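Local coordinates for protein phosphinothricin N-acetyltransferase (Brucella ovis, PDB 5DWM) that probably transfers acyl groups from acetyl-CoA, which it binds, to acceptor molecules, as a member of the GNAT acetyltransferase family, at residues Leu109-Ile114 with Glu143-Thr148; Ala90-Tyr95 with Leu125-Gly130; Ala25-Ala30 with Leu72-Ala77; Thr33-Tyr38 with Gly157-Arg162. One frame throughout, in Å; residues are numbered along the deposited sequence.

Interaction 1: residues Leu109-Ile114 with Glu143-Thr148; sequences LLRELI and ESLGFT
The F147 ring meets helix 105-119 at its CE1 corner, where L110 CD2 (4.0 Å) and I114 CD1 (4.1 Å) both approach it obliquely. H142, from helix 136-144, makes an edge-to-face contact with the same ring. The second flat group is the R111 guanidinium: L145 CD2 comes to it obliquely, 3.3 Å from R111 NH2, at the exposed margin of the contact.

L145 and F147 flank G146, the C-prime residue of a Schellman motif that ends helix 136-144. The F147 N-H returns to H142 O and the G146 N-H to E143 O, the latter at 3.1 Å. G146, with positive phi (94°), lets the chain leave the helix, and both flanking side chains meet the neighbouring helix. This is the GNAT fold's pairing of the helix after the acetyl-CoA-binding loop with the end of a later helix; K107 of that site is about 5 Å from L145, side chain to side chain.

L145 supplies the largest share of the interface, and its two methyls divide the work, CD2 toward R111 NH2 and CD1 against L110. With CG anti to the backbone N (chi1 -177°), L110 points its branch at L145, the two side chains lying alongside and running opposite ways. Beneath, L110 and F147 rest on D92 of the sheet. L145 CD1 finishes 3.6 Å from L110 CG, while L145 CB sits 4.2 Å from I114 CD1.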
loop_
_atom_site.group_PDB
_atom_site.type_symbol
_atom_site.label_atom_id
_atom_site.label_comp_id
_atom_site.label_asym_id
_atom_site.label_seq_id
_atom_site.Cartn_x
_atom_site.Cartn_y
_atom_site.Cartn_z
ATOM N N LEU A 109 15.630 6.494 16.775
ATOM C CA LEU A 109 14.818 7.191 15.785
ATOM C C LEU A 109 13.362 6.764 15.879
ATOM O O LEU A 109 12.459 7.606 15.872
ATOM C CB LEU A 109 15.354 6.909 14.376
ATOM C CG LEU A 109 16.543 7.760 13.953
ATOM C CD1 LEU A 109 17.207 7.195 12.708
ATOM C CD2 LEU A 109 16.116 9.188 13.723
ATOM N N LEU A 110 13.117 5.453 15.944
ATOM C CA LEU A 110 11.743 4.961 15.904
ATOM C C LEU A 110 10.998 5.312 17.185
ATOM O O LEU A 110 9.813 5.662 17.138
ATOM C CB LEU A 110 11.722 3.456 15.631
ATOM C CG LEU A 110 10.368 2.763 15.472
ATOM C CD1 LEU A 110 9.489 3.470 14.433
ATOM C CD2 LEU A 110 10.571 1.298 15.098
ATOM N N ARG A 111 11.679 5.255 18.336
ATOM C CA ARG A 111 11.030 5.679 19.570
ATOM C C ARG A 111 10.538 7.117 19.461
ATOM O O ARG A 111 9.397 7.424 19.836
ATOM C CB ARG A 111 11.973 5.508 20.761
ATOM C CG ARG A 111 11.387 6.044 22.050
ATOM C CD ARG A 111 12.096 5.492 23.273
ATOM N NE ARG A 111 11.937 4.046 23.379
ATOM C CZ ARG A 111 12.939 3.176 23.304
ATOM N NH1 ARG A 111 14.183 3.608 23.135
ATOM N NH2 ARG A 111 12.698 1.876 23.412
ATOM N N GLU A 112 11.371 8.014 18.926
ATOM C CA GLU A 112 10.955 9.409 18.824
ATOM C C GLU A 112 9.888 9.591 17.749
ATOM O O GLU A 112 8.957 10.390 17.922
ATOM C CB GLU A 112 12.167 10.316 18.596
ATOM C CG GLU A 112 11.850 11.812 18.556
ATOM C CD GLU A 112 11.237 12.342 19.845
ATOM O OE1 GLU A 112 10.546 13.386 19.792
ATOM O OE2 GLU A 112 11.441 11.718 20.907
ATOM N N LEU A 113 9.988 8.843 16.641
ATOM C CA LEU A 113 8.960 8.918 15.608
ATOM C C LEU A 113 7.606 8.475 16.152
ATOM O O LEU A 113 6.581 9.117 15.884
ATOM C CB LEU A 113 9.362 8.065 14.407
ATOM C CG LEU A 113 8.505 8.277 13.162
ATOM C CD1 LEU A 113 8.815 9.610 12.512
ATOM C CD2 LEU A 113 8.708 7.148 12.169
ATOM N N ILE A 114 7.589 7.383 16.930
ATOM C CA ILE A 114 6.359 6.932 17.580
ATOM C C ILE A 114 5.777 8.041 18.444
ATOM O O ILE A 114 4.565 8.295 18.423
ATOM C CB ILE A 114 6.618 5.648 18.397
ATOM C CG1 ILE A 114 6.930 4.464 17.476
ATOM C CG2 ILE A 114 5.439 5.337 19.318
ATOM C CD1 ILE A 114 7.469 3.249 18.227
ATOM N N GLU A 143 9.896 -5.272 16.175
ATOM C CA GLU A 143 9.475 -6.144 17.269
ATOM C C GLU A 143 9.875 -5.565 18.621
ATOM O O GLU A 143 9.084 -5.580 19.572
ATOM C CB GLU A 143 10.080 -7.539 17.101
ATOM C CG GLU A 143 9.478 -8.343 15.962
ATOM C CD GLU A 143 10.151 -9.686 15.781
ATOM O OE1 GLU A 143 11.231 -9.895 16.374
ATOM O OE2 GLU A 143 9.598 -10.531 15.043
ATOM N N SER A 144 11.097 -5.037 18.722
ATOM C CA SER A 144 11.576 -4.549 20.010
ATOM C C SER A 144 10.804 -3.327 20.492
ATOM O O SER A 144 10.769 -3.066 21.697
ATOM C CB SER A 144 13.070 -4.242 19.941
ATOM O OG SER A 144 13.303 -2.992 19.330
ATOM N N LEU A 145 10.173 -2.581 19.587
ATOM C CA LEU A 145 9.380 -1.419 19.959
ATOM C C LEU A 145 7.883 -1.709 19.996
ATOM O O LEU A 145 7.076 -0.773 20.004
ATOM C CB LEU A 145 9.704 -0.232 19.054
ATOM C CG LEU A 145 10.948 0.484 19.592
ATOM C CD1 LEU A 145 11.448 1.523 18.634
ATOM C CD2 LEU A 145 10.638 1.122 20.938
ATOM N N GLY A 146 7.498 -2.984 20.017
ATOM C CA GLY A 146 6.127 -3.371 20.270
ATOM C C GLY A 146 5.260 -3.586 19.049
ATOM O O GLY A 146 4.063 -3.848 19.206
ATOM N N PHE A 147 5.812 -3.478 17.848
ATOM C CA PHE A 147 5.022 -3.778 16.664
ATOM C C PHE A 147 4.699 -5.265 16.641
ATOM O O PHE A 147 5.494 -6.104 17.084
ATOM C CB PHE A 147 5.810 -3.443 15.398
ATOM C CG PHE A 147 5.883 -1.977 15.068
ATOM C CD1 PHE A 147 6.666 -1.107 15.819
ATOM C CD2 PHE A 147 5.230 -1.480 13.947
ATOM C CE1 PHE A 147 6.743 0.232 15.487
ATOM C CE2 PHE A 147 5.313 -0.143 13.607
ATOM C CZ PHE A 147 6.077 0.717 14.372
ATOM N N THR A 148 3.524 -5.595 16.115
ATOM C CA THR A 148 3.115 -6.981 15.951
ATOM C C THR A 148 3.015 -7.321 14.471
ATOM O O THR A 148 2.713 -6.464 13.638
ATOM C CB THR A 148 1.777 -7.256 16.647
ATOM O OG1 THR A 148 0.760 -6.430 16.079
ATOM C CG2 THR A 148 1.876 -6.936 18.128
#

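Interaction 2: residues Ala90-Tyr95 with Leu125-Gly130; sequences AEDSIY and LLAVIG
Strands 90-95 and 125-129 run parallel at first and then splay, their axes 48° apart. Register holds at A90 with L125 and E91 with L126, and beyond D92 the strands part. Two bonds tie the paired end through L126: its N-H goes to A90 O (2.7 Å, 154° at the hydrogen), and its carbonyl receives D92 N (3.0 Å). L126 O also takes a short CA-H...O contact from E91 CA at 3.1 Å.

Where the strands separate, a water bridges them. It accepts from V128 N at 2.9 Å and can donate to D92 O (2.6 Å) and E91 OE2 (2.9 Å), though acceptors around it outnumber its two protons. E91 is fully extended, its CG anti to the backbone N, which carries the carboxylate obliquely across V128; OE2 comes within 3.5 Å of V128 CG2. OE1 forms a salt bridge with R81 of the second subunit. On the other face of the sheet, L125 CD1 packs against A90 CB (4.0 Å), and D92 turns OD1 toward A127, while OD2 is hydrogen-bonded to H142 NE2 of helix 136-144.

A splay between these two central strands is the hallmark of the GNAT fold, and I94, just past the divergence, is an acetyl-CoA-binding residue. The pair belongs to a beta-alpha-beta unit: helix 105-119 connects the strands and covers the D92 and L125 face together with helix 136-144, strand 70-79 flanks one side, and strand 162-172 the other.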
loop_
_atom_site.group_PDB
_atom_site.type_symbol
_atom_site.label_atom_id
_atom_site.label_comp_id
_atom_site.label_asym_id
_atom_site.label_seq_id
_atom_site.Cartn_x
_atom_site.Cartn_y
_atom_site.Cartn_z
ATOM N N ALA A 90 -0.688 5.758 9.814
ATOM C CA ALA A 90 0.568 6.256 9.274
ATOM C C ALA A 90 1.520 5.091 9.028
ATOM O O ALA A 90 1.357 4.005 9.587
ATOM C CB ALA A 90 1.221 7.273 10.218
ATOM N N GLU A 91 2.525 5.333 8.187
ATOM C CA GLU A 91 3.547 4.347 7.859
ATOM C C GLU A 91 4.918 4.922 8.194
ATOM O O GLU A 91 5.177 6.099 7.926
ATOM C CB GLU A 91 3.476 4.012 6.361
ATOM C CG GLU A 91 4.492 2.969 5.909
ATOM C CD GLU A 91 4.375 2.651 4.431
ATOM O OE1 GLU A 91 3.272 2.806 3.871
ATOM O OE2 GLU A 91 5.387 2.241 3.837
ATOM N N ASP A 92 5.800 4.103 8.784
ATOM C CA ASP A 92 7.140 4.560 9.144
ATOM C C ASP A 92 8.192 4.075 8.156
ATOM O O ASP A 92 8.069 3.002 7.564
ATOM C CB ASP A 92 7.547 4.178 10.579
ATOM C CG ASP A 92 7.758 2.682 10.785
ATOM O OD1 ASP A 92 6.751 1.944 10.882
ATOM O OD2 ASP A 92 8.926 2.254 10.947
ATOM N N SER A 93 9.239 4.888 7.999
ATOM C CA SER A 93 10.371 4.604 7.124
ATOM C C SER A 93 11.643 4.981 7.864
ATOM O O SER A 93 11.727 6.081 8.414
ATOM C CB SER A 93 10.280 5.446 5.850
ATOM O OG SER A 93 9.154 5.062 5.085
ATOM N N ILE A 94 12.626 4.080 7.888
ATOM C CA ILE A 94 13.851 4.283 8.656
ATOM C C ILE A 94 15.016 3.755 7.834
ATOM O O ILE A 94 14.971 2.616 7.356
ATOM C CB ILE A 94 13.837 3.528 10.001
ATOM C CG1 ILE A 94 12.571 3.809 10.811
ATOM C CG2 ILE A 94 15.068 3.895 10.824
ATOM C CD1 ILE A 94 12.461 2.952 12.049
ATOM N N TYR A 95 16.076 4.556 7.715
ATOM C CA TYR A 95 17.303 4.132 7.053
ATOM C C TYR A 95 18.508 4.592 7.853
ATOM O O TYR A 95 18.540 5.726 8.340
ATOM C CB TYR A 95 17.395 4.680 5.624
ATOM C CG TYR A 95 16.465 3.951 4.685
ATOM C CD1 TYR A 95 16.840 2.744 4.112
ATOM C CD2 TYR A 95 15.205 4.451 4.391
ATOM C CE1 TYR A 95 15.997 2.063 3.256
ATOM C CE2 TYR A 95 14.346 3.772 3.531
ATOM C CZ TYR A 95 14.749 2.579 2.967
ATOM O OH TYR A 95 13.907 1.898 2.115
ATOM N N LEU A 125 0.402 2.721 13.512
ATOM C CA LEU A 125 1.638 2.959 12.776
ATOM C C LEU A 125 2.037 1.655 12.094
ATOM O O LEU A 125 2.153 0.616 12.752
ATOM C CB LEU A 125 2.740 3.457 13.715
ATOM C CG LEU A 125 4.094 3.818 13.078
ATOM C CD1 LEU A 125 3.931 4.867 11.976
ATOM C CD2 LEU A 125 5.059 4.298 14.161
ATOM N N LEU A 126 2.211 1.705 10.777
ATOM C CA LEU A 126 2.437 0.514 9.965
ATOM C C LEU A 126 3.866 0.504 9.436
ATOM O O LEU A 126 4.349 1.521 8.933
ATOM C CB LEU A 126 1.469 0.519 8.778
ATOM C CG LEU A 126 1.519 -0.673 7.814
ATOM C CD1 LEU A 126 0.917 -1.911 8.464
ATOM C CD2 LEU A 126 0.792 -0.353 6.509
ATOM N N ALA A 127 4.527 -0.645 9.522
ATOM C CA ALA A 127 5.817 -0.866 8.876
ATOM C C ALA A 127 5.618 -1.790 7.684
ATOM O O ALA A 127 5.029 -2.863 7.822
ATOM C CB ALA A 127 6.826 -1.493 9.845
ATOM N N VAL A 128 6.096 -1.360 6.518
ATOM C CA VAL A 128 6.031 -2.144 5.290
ATOM C C VAL A 128 7.475 -2.501 4.967
ATOM O O VAL A 128 8.205 -1.705 4.368
ATOM C CB VAL A 128 5.378 -1.326 4.159
ATOM C CG1 VAL A 128 5.293 -2.153 2.875
ATOM C CG2 VAL A 128 3.991 -0.878 4.568
ATOM N N ILE A 129 7.908 -3.678 5.401
ATOM C CA ILE A 129 9.326 -4.030 5.439
ATOM C C ILE A 129 9.662 -4.835 4.189
ATOM O O ILE A 129 9.206 -5.973 4.024
ATOM C CB ILE A 129 9.675 -4.795 6.723
ATOM C CG1 ILE A 129 9.299 -3.952 7.953
ATOM C CG2 ILE A 129 11.164 -5.195 6.725
ATOM C CD1 ILE A 129 9.476 -4.677 9.275
ATOM N N GLY A 130 10.457 -4.242 3.302
ATOM C CA GLY A 130 10.864 -4.946 2.105
ATOM C C GLY A 130 11.872 -6.039 2.404
ATOM O O GLY A 130 12.719 -5.910 3.289
HETATM O O HOH W 1 7.305 1.235 5.814
#

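Interaction 3: residues Ala25-Ala30 with Leu72-Ala77; sequences AIYTQA and LGYAYA
Y27 OH is gripped by two hydrogen bonds, one with E39 OE1 and one with S37 OG, which anchor the far end of the ring while its near end meets Y74 of the sheet. The hydroxyl of Y74 comes down on the root of the Y27 side chain: Y74 OH is 3.3 Å from Y27 CB and equally close to Y27 CD1. The relation is unequal. Y27 CB lies at the edge of the Y74 ring, near its plane, whereas the Y74 oxygen approaches the Y27 ring obliquely, and the two side chains cross at a slant.

Y74 points its CB toward the helix, and with CG between the backbone N and the carbonyl carbon (chi1 66°) the hydroxyl ends at Y27. I26, the residue before Y27, spreads its two branches. CG2 touches Y74 CE1 at 4.0 Å, the two side chains running past one another in opposite directions. CD1 descends to the backbone itself, 3.9 Å from G73 N and from L72 C.

Segment 25-30 crosses strand 72-77 almost perpendicularly (88°), with the axes 9.5 Å apart. Y27 also makes an edge-to-face contact with Y95 of the next strand and touches M48 on helix 45-58, which packs on Y74 too. Helices 20-33 and 45-58 thus share the Y74 face of the sheet, while L109 of helix 105-119 reaches the strand from behind. Helices on both faces of a central mixed sheet are typical of the GNAT fold; here the side chain of I96, an acetyl-CoA-binding residue, comes to about 4 Å of G73.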
loop_
_atom_site.group_PDB
_atom_site.type_symbol
_atom_site.label_atom_id
_atom_site.label_comp_id
_atom_site.label_asym_id
_atom_site.label_seq_id
_atom_site.Cartn_x
_atom_site.Cartn_y
_atom_site.Cartn_z
ATOM N N ALA A 25 22.937 10.286 0.471
ATOM C CA ALA A 25 24.026 9.310 0.489
ATOM C C ALA A 25 23.634 8.032 1.234
ATOM O O ALA A 25 23.945 6.920 0.783
ATOM C CB ALA A 25 25.291 9.930 1.095
ATOM N N ILE A 26 22.948 8.169 2.370
ATOM C CA ILE A 26 22.503 7.001 3.129
ATOM C C ILE A 26 21.527 6.176 2.301
ATOM O O ILE A 26 21.650 4.951 2.191
ATOM C CB ILE A 26 21.876 7.444 4.461
ATOM C CG1 ILE A 26 22.956 8.043 5.369
ATOM C CG2 ILE A 26 21.170 6.280 5.153
ATOM C CD1 ILE A 26 22.415 8.666 6.641
ATOM N N TYR A 27 20.534 6.839 1.709
ATOM C CA TYR A 27 19.545 6.109 0.923
ATOM C C TYR A 27 20.175 5.484 -0.320
ATOM O O TYR A 27 19.789 4.373 -0.718
ATOM C CB TYR A 27 18.363 7.023 0.570
ATOM C CG TYR A 27 17.199 6.274 -0.043
ATOM C CD1 TYR A 27 16.576 5.238 0.645
ATOM C CD2 TYR A 27 16.742 6.583 -1.316
ATOM C CE1 TYR A 27 15.527 4.526 0.080
ATOM C CE2 TYR A 27 15.686 5.874 -1.896
ATOM C CZ TYR A 27 15.093 4.847 -1.182
ATOM O OH TYR A 27 14.051 4.137 -1.717
ATOM N N THR A 28 21.149 6.166 -0.934
ATOM C CA THR A 28 21.835 5.604 -2.096
ATOM C C THR A 28 22.443 4.244 -1.768
ATOM O O THR A 28 22.292 3.281 -2.529
ATOM C CB THR A 28 22.900 6.585 -2.595
ATOM O OG1 THR A 28 22.258 7.725 -3.181
ATOM C CG2 THR A 28 23.833 5.924 -3.629
ATOM N N GLN A 29 23.138 4.146 -0.630
ATOM C CA GLN A 29 23.720 2.863 -0.239
ATOM C C GLN A 29 22.647 1.813 0.016
ATOM O O GLN A 29 22.810 0.645 -0.361
ATOM C CB GLN A 29 24.617 3.034 0.990
ATOM C CG GLN A 29 25.897 3.793 0.696
ATOM C CD GLN A 29 26.572 3.292 -0.565
ATOM O OE1 GLN A 29 26.883 2.107 -0.684
ATOM N NE2 GLN A 29 26.773 4.191 -1.529
ATOM N N ALA A 30 21.543 2.205 0.660
ATOM C CA ALA A 30 20.431 1.279 0.863
ATOM C C ALA A 30 19.886 0.753 -0.462
ATOM O O ALA A 30 19.621 -0.448 -0.604
ATOM C CB ALA A 30 19.321 1.973 1.646
ATOM N N LEU A 72 23.654 10.099 10.942
ATOM C CA LEU A 72 23.870 8.659 10.892
ATOM C C LEU A 72 22.640 7.883 10.451
ATOM O O LEU A 72 22.749 6.682 10.169
ATOM C CB LEU A 72 24.309 8.141 12.264
ATOM C CG LEU A 72 25.572 8.791 12.835
ATOM C CD1 LEU A 72 25.948 8.120 14.128
ATOM C CD2 LEU A 72 26.702 8.690 11.832
ATOM N N GLY A 73 21.480 8.522 10.396
ATOM C CA GLY A 73 20.265 7.840 9.985
ATOM C C GLY A 73 19.128 8.831 10.002
ATOM O O GLY A 73 19.256 9.946 10.513
ATOM N N TYR A 74 18.006 8.412 9.421
ATOM C CA TYR A 74 16.836 9.270 9.363
ATOM C C TYR A 74 15.577 8.415 9.418
ATOM O O TYR A 74 15.601 7.209 9.151
ATOM C CB TYR A 74 16.839 10.181 8.122
ATOM C CG TYR A 74 16.707 9.444 6.806
ATOM C CD1 TYR A 74 17.827 8.969 6.144
ATOM C CD2 TYR A 74 15.459 9.226 6.226
ATOM C CE1 TYR A 74 17.721 8.302 4.940
ATOM C CE2 TYR A 74 15.335 8.553 5.016
ATOM C CZ TYR A 74 16.476 8.089 4.378
ATOM O OH TYR A 74 16.374 7.417 3.176
ATOM N N ALA A 75 14.474 9.060 9.784
ATOM C CA ALA A 75 13.188 8.395 9.869
ATOM C C ALA A 75 12.099 9.401 9.536
ATOM O O ALA A 75 12.216 10.589 9.849
ATOM C CB ALA A 75 12.938 7.803 11.261
ATOM N N TYR A 76 11.040 8.921 8.899
ATOM C CA TYR A 76 9.891 9.780 8.667
ATOM C C TYR A 76 8.632 8.928 8.670
ATOM O O TYR A 76 8.685 7.695 8.627
ATOM C CB TYR A 76 10.029 10.604 7.375
ATOM C CG TYR A 76 10.013 9.792 6.107
ATOM C CD1 TYR A 76 8.809 9.391 5.526
ATOM C CD2 TYR A 76 11.199 9.415 5.488
ATOM C CE1 TYR A 76 8.787 8.650 4.363
ATOM C CE2 TYR A 76 11.186 8.672 4.320
ATOM C CZ TYR A 76 9.979 8.286 3.765
ATOM O OH TYR A 76 9.966 7.541 2.598
ATOM N N ALA A 77 7.496 9.607 8.744
ATOM C CA ALA A 77 6.196 8.982 8.590
ATOM C C ALA A 77 5.477 9.599 7.401
ATOM O O ALA A 77 5.792 10.708 6.961
ATOM C CB ALA A 77 5.355 9.143 9.855
#

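Interaction 4: residues Thr33-Tyr38 with Gly157-Arg162; sequences TGTGSY and GFKHGR
The irregular segment 33-38 leaves the end of helix 20-33 and passes beside the hairpin 157-162, whose type I' turn from K159 to R162 is closed by K159 N to R162 O and R162 N to K159 O.

K159 carries the contact. Its chain is extended throughout (chi1 179°), delivering NZ to G34 O and S37 O, each at 3.0 Å. NZ is tilted 21° from the G34 carbonyl plane and stands well above the S37 carbonyl plane. E39 O and V31 O are further acceptors, so four carbonyls share the three N-H of one ammonium. K159 CE lies over one face of the H160 ring, 3.6 Å from its plane and offset toward the rim, and H160 NE2 bonds L32 O. At the margin T35 OG1 sits at the edge of the R162 guanidinium, 3.6 Å from NH2, which is salt-bridged to D131. The Y38 ring lies obliquely against G157, CE2 to CA at 3.6 Å, while its hydroxyl bonds S156 OG; Y86 of the second subunit meets the ring too.

In GNAT enzymes the loop between the first two helices and the turn between the last two strands commonly border the acceptor site; their contact here is consistent with that.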
loop_
_atom_site.group_PDB
_atom_site.type_symbol
_atom_site.label_atom_id
_atom_site.label_comp_id
_atom_site.label_asym_id
_atom_site.label_seq_id
_atom_site.Cartn_x
_atom_site.Cartn_y
_atom_site.Cartn_z
ATOM N N THR A 33 22.870 -1.535 -2.239
ATOM C CA THR A 33 23.372 -2.715 -1.547
ATOM C C THR A 33 22.320 -3.469 -0.746
ATOM O O THR A 33 22.639 -4.529 -0.200
ATOM C CB THR A 33 24.512 -2.341 -0.582
ATOM O OG1 THR A 33 23.974 -1.638 0.549
ATOM C CG2 THR A 33 25.538 -1.463 -1.270
ATOM N N GLY A 34 21.086 -2.964 -0.640
ATOM C CA GLY A 34 20.107 -3.553 0.245
ATOM C C GLY A 34 18.809 -3.847 -0.485
ATOM O O GLY A 34 18.619 -3.472 -1.645
ATOM N N THR A 35 17.915 -4.534 0.224
ATOM C CA THR A 35 16.628 -4.920 -0.338
ATOM C C THR A 35 15.452 -4.431 0.492
ATOM O O THR A 35 14.311 -4.843 0.231
ATOM C CB THR A 35 16.561 -6.429 -0.579
ATOM O OG1 THR A 35 17.039 -7.130 0.579
ATOM C CG2 THR A 35 17.394 -6.810 -1.787
ATOM N N GLY A 36 15.689 -3.552 1.471
ATOM C CA GLY A 36 14.577 -2.894 2.130
ATOM C C GLY A 36 13.891 -1.906 1.207
ATOM O O GLY A 36 12.665 -1.760 1.231
ATOM N N SER A 37 14.667 -1.223 0.379
ATOM C CA SER A 37 14.121 -0.362 -0.657
ATOM C C SER A 37 13.823 -1.174 -1.907
ATOM O O SER A 37 14.642 -1.990 -2.340
ATOM C CB SER A 37 15.129 0.728 -1.017
ATOM O OG SER A 37 14.673 1.474 -2.131
ATOM N N TYR A 38 12.651 -0.937 -2.486
ATOM C CA TYR A 38 12.290 -1.534 -3.763
ATOM C C TYR A 38 12.614 -0.629 -4.948
ATOM O O TYR A 38 12.168 -0.906 -6.069
ATOM C CB TYR A 38 10.823 -1.980 -3.780
ATOM C CG TYR A 38 10.545 -3.289 -3.066
ATOM C CD1 TYR A 38 11.434 -3.817 -2.119
ATOM C CD2 TYR A 38 9.387 -4.013 -3.348
ATOM C CE1 TYR A 38 11.159 -5.030 -1.470
ATOM C CE2 TYR A 38 9.110 -5.213 -2.712
ATOM C CZ TYR A 38 9.983 -5.710 -1.768
ATOM O OH TYR A 38 9.691 -6.909 -1.138
ATOM N N GLY A 157 8.423 -8.372 -4.554
ATOM C CA GLY A 157 9.454 -7.654 -5.273
ATOM C C GLY A 157 10.457 -8.601 -5.896
ATOM O O GLY A 157 10.671 -9.718 -5.418
ATOM N N PHE A 158 11.066 -8.146 -6.990
ATOM C CA PHE A 158 12.202 -8.839 -7.582
ATOM C C PHE A 158 13.315 -7.821 -7.752
ATOM O O PHE A 158 13.122 -6.804 -8.424
ATOM C CB PHE A 158 11.861 -9.470 -8.931
ATOM C CG PHE A 158 12.943 -10.369 -9.431
ATOM C CD1 PHE A 158 13.053 -11.665 -8.946
ATOM C CD2 PHE A 158 13.883 -9.912 -10.344
ATOM C CE1 PHE A 158 14.074 -12.497 -9.376
ATOM C CE2 PHE A 158 14.908 -10.745 -10.792
ATOM C CZ PHE A 158 15.001 -12.036 -10.310
ATOM N N LYS A 159 14.470 -8.095 -7.148
ATOM C CA LYS A 159 15.592 -7.167 -7.152
ATOM C C LYS A 159 16.862 -7.958 -6.883
ATOM O O LYS A 159 16.854 -8.907 -6.100
ATOM C CB LYS A 159 15.408 -6.076 -6.083
ATOM C CG LYS A 159 16.548 -5.064 -6.004
ATOM C CD LYS A 159 16.275 -3.996 -4.935
ATOM C CE LYS A 159 17.410 -2.995 -4.891
ATOM N NZ LYS A 159 17.241 -1.967 -3.828
ATOM N N HIS A 160 17.946 -7.559 -7.537
ATOM C CA HIS A 160 19.242 -8.219 -7.362
ATOM C C HIS A 160 19.138 -9.726 -7.586
ATOM O O HIS A 160 19.771 -10.523 -6.890
ATOM C CB HIS A 160 19.868 -7.905 -5.999
ATOM C CG HIS A 160 20.226 -6.462 -5.801
ATOM N ND1 HIS A 160 20.118 -5.515 -6.799
ATOM C CD2 HIS A 160 20.693 -5.804 -4.711
ATOM C CE1 HIS A 160 20.500 -4.339 -6.333
ATOM N NE2 HIS A 160 20.857 -4.488 -5.069
ATOM N N GLY A 161 18.307 -10.121 -8.550
ATOM C CA GLY A 161 18.179 -11.516 -8.926
ATOM C C GLY A 161 17.388 -12.388 -7.975
ATOM O O GLY A 161 17.418 -13.615 -8.125
ATOM N N ARG A 162 16.660 -11.803 -7.020
ATOM C CA ARG A 162 15.975 -12.559 -5.981
ATOM C C ARG A 162 14.546 -12.071 -5.821
ATOM O O ARG A 162 14.279 -10.866 -5.892
ATOM C CB ARG A 162 16.665 -12.375 -4.609
ATOM C CG ARG A 162 17.832 -13.291 -4.321
ATOM C CD ARG A 162 18.093 -13.384 -2.808
ATOM N NE ARG A 162 18.277 -12.070 -2.190
ATOM C CZ ARG A 162 17.509 -11.553 -1.229
ATOM N NH1 ARG A 162 16.477 -12.228 -0.736
ATOM N NH2 ARG A 162 17.783 -10.351 -0.747
#

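All four contacts build one GNAT domain around a shared sheet. Interaction 2 is its core; interaction 1 joins two helices on one face, where L110 rests on D92 and I94, and L113 on D92, and interaction 3 sets a helix on the other, where Y27 meets Y95 edge-to-face (T-shaped). Strands 70-79 and 89-96, neighbours in the sheet, join interactions 2 and 3 by backbone bonds. Interaction 4 lies outermost, its centre about 17 Å from the chain centre, linked to interaction 3 through Y27 and S37 and to interaction 2 through Y38 against G130. Chemistry follows place: backbone bonds and a bridging water centrally, apolar and aromatic contacts beneath the helices, and a lysine binding carbonyls at the periphery. Only interactions 2 and 4 touch the second subunit.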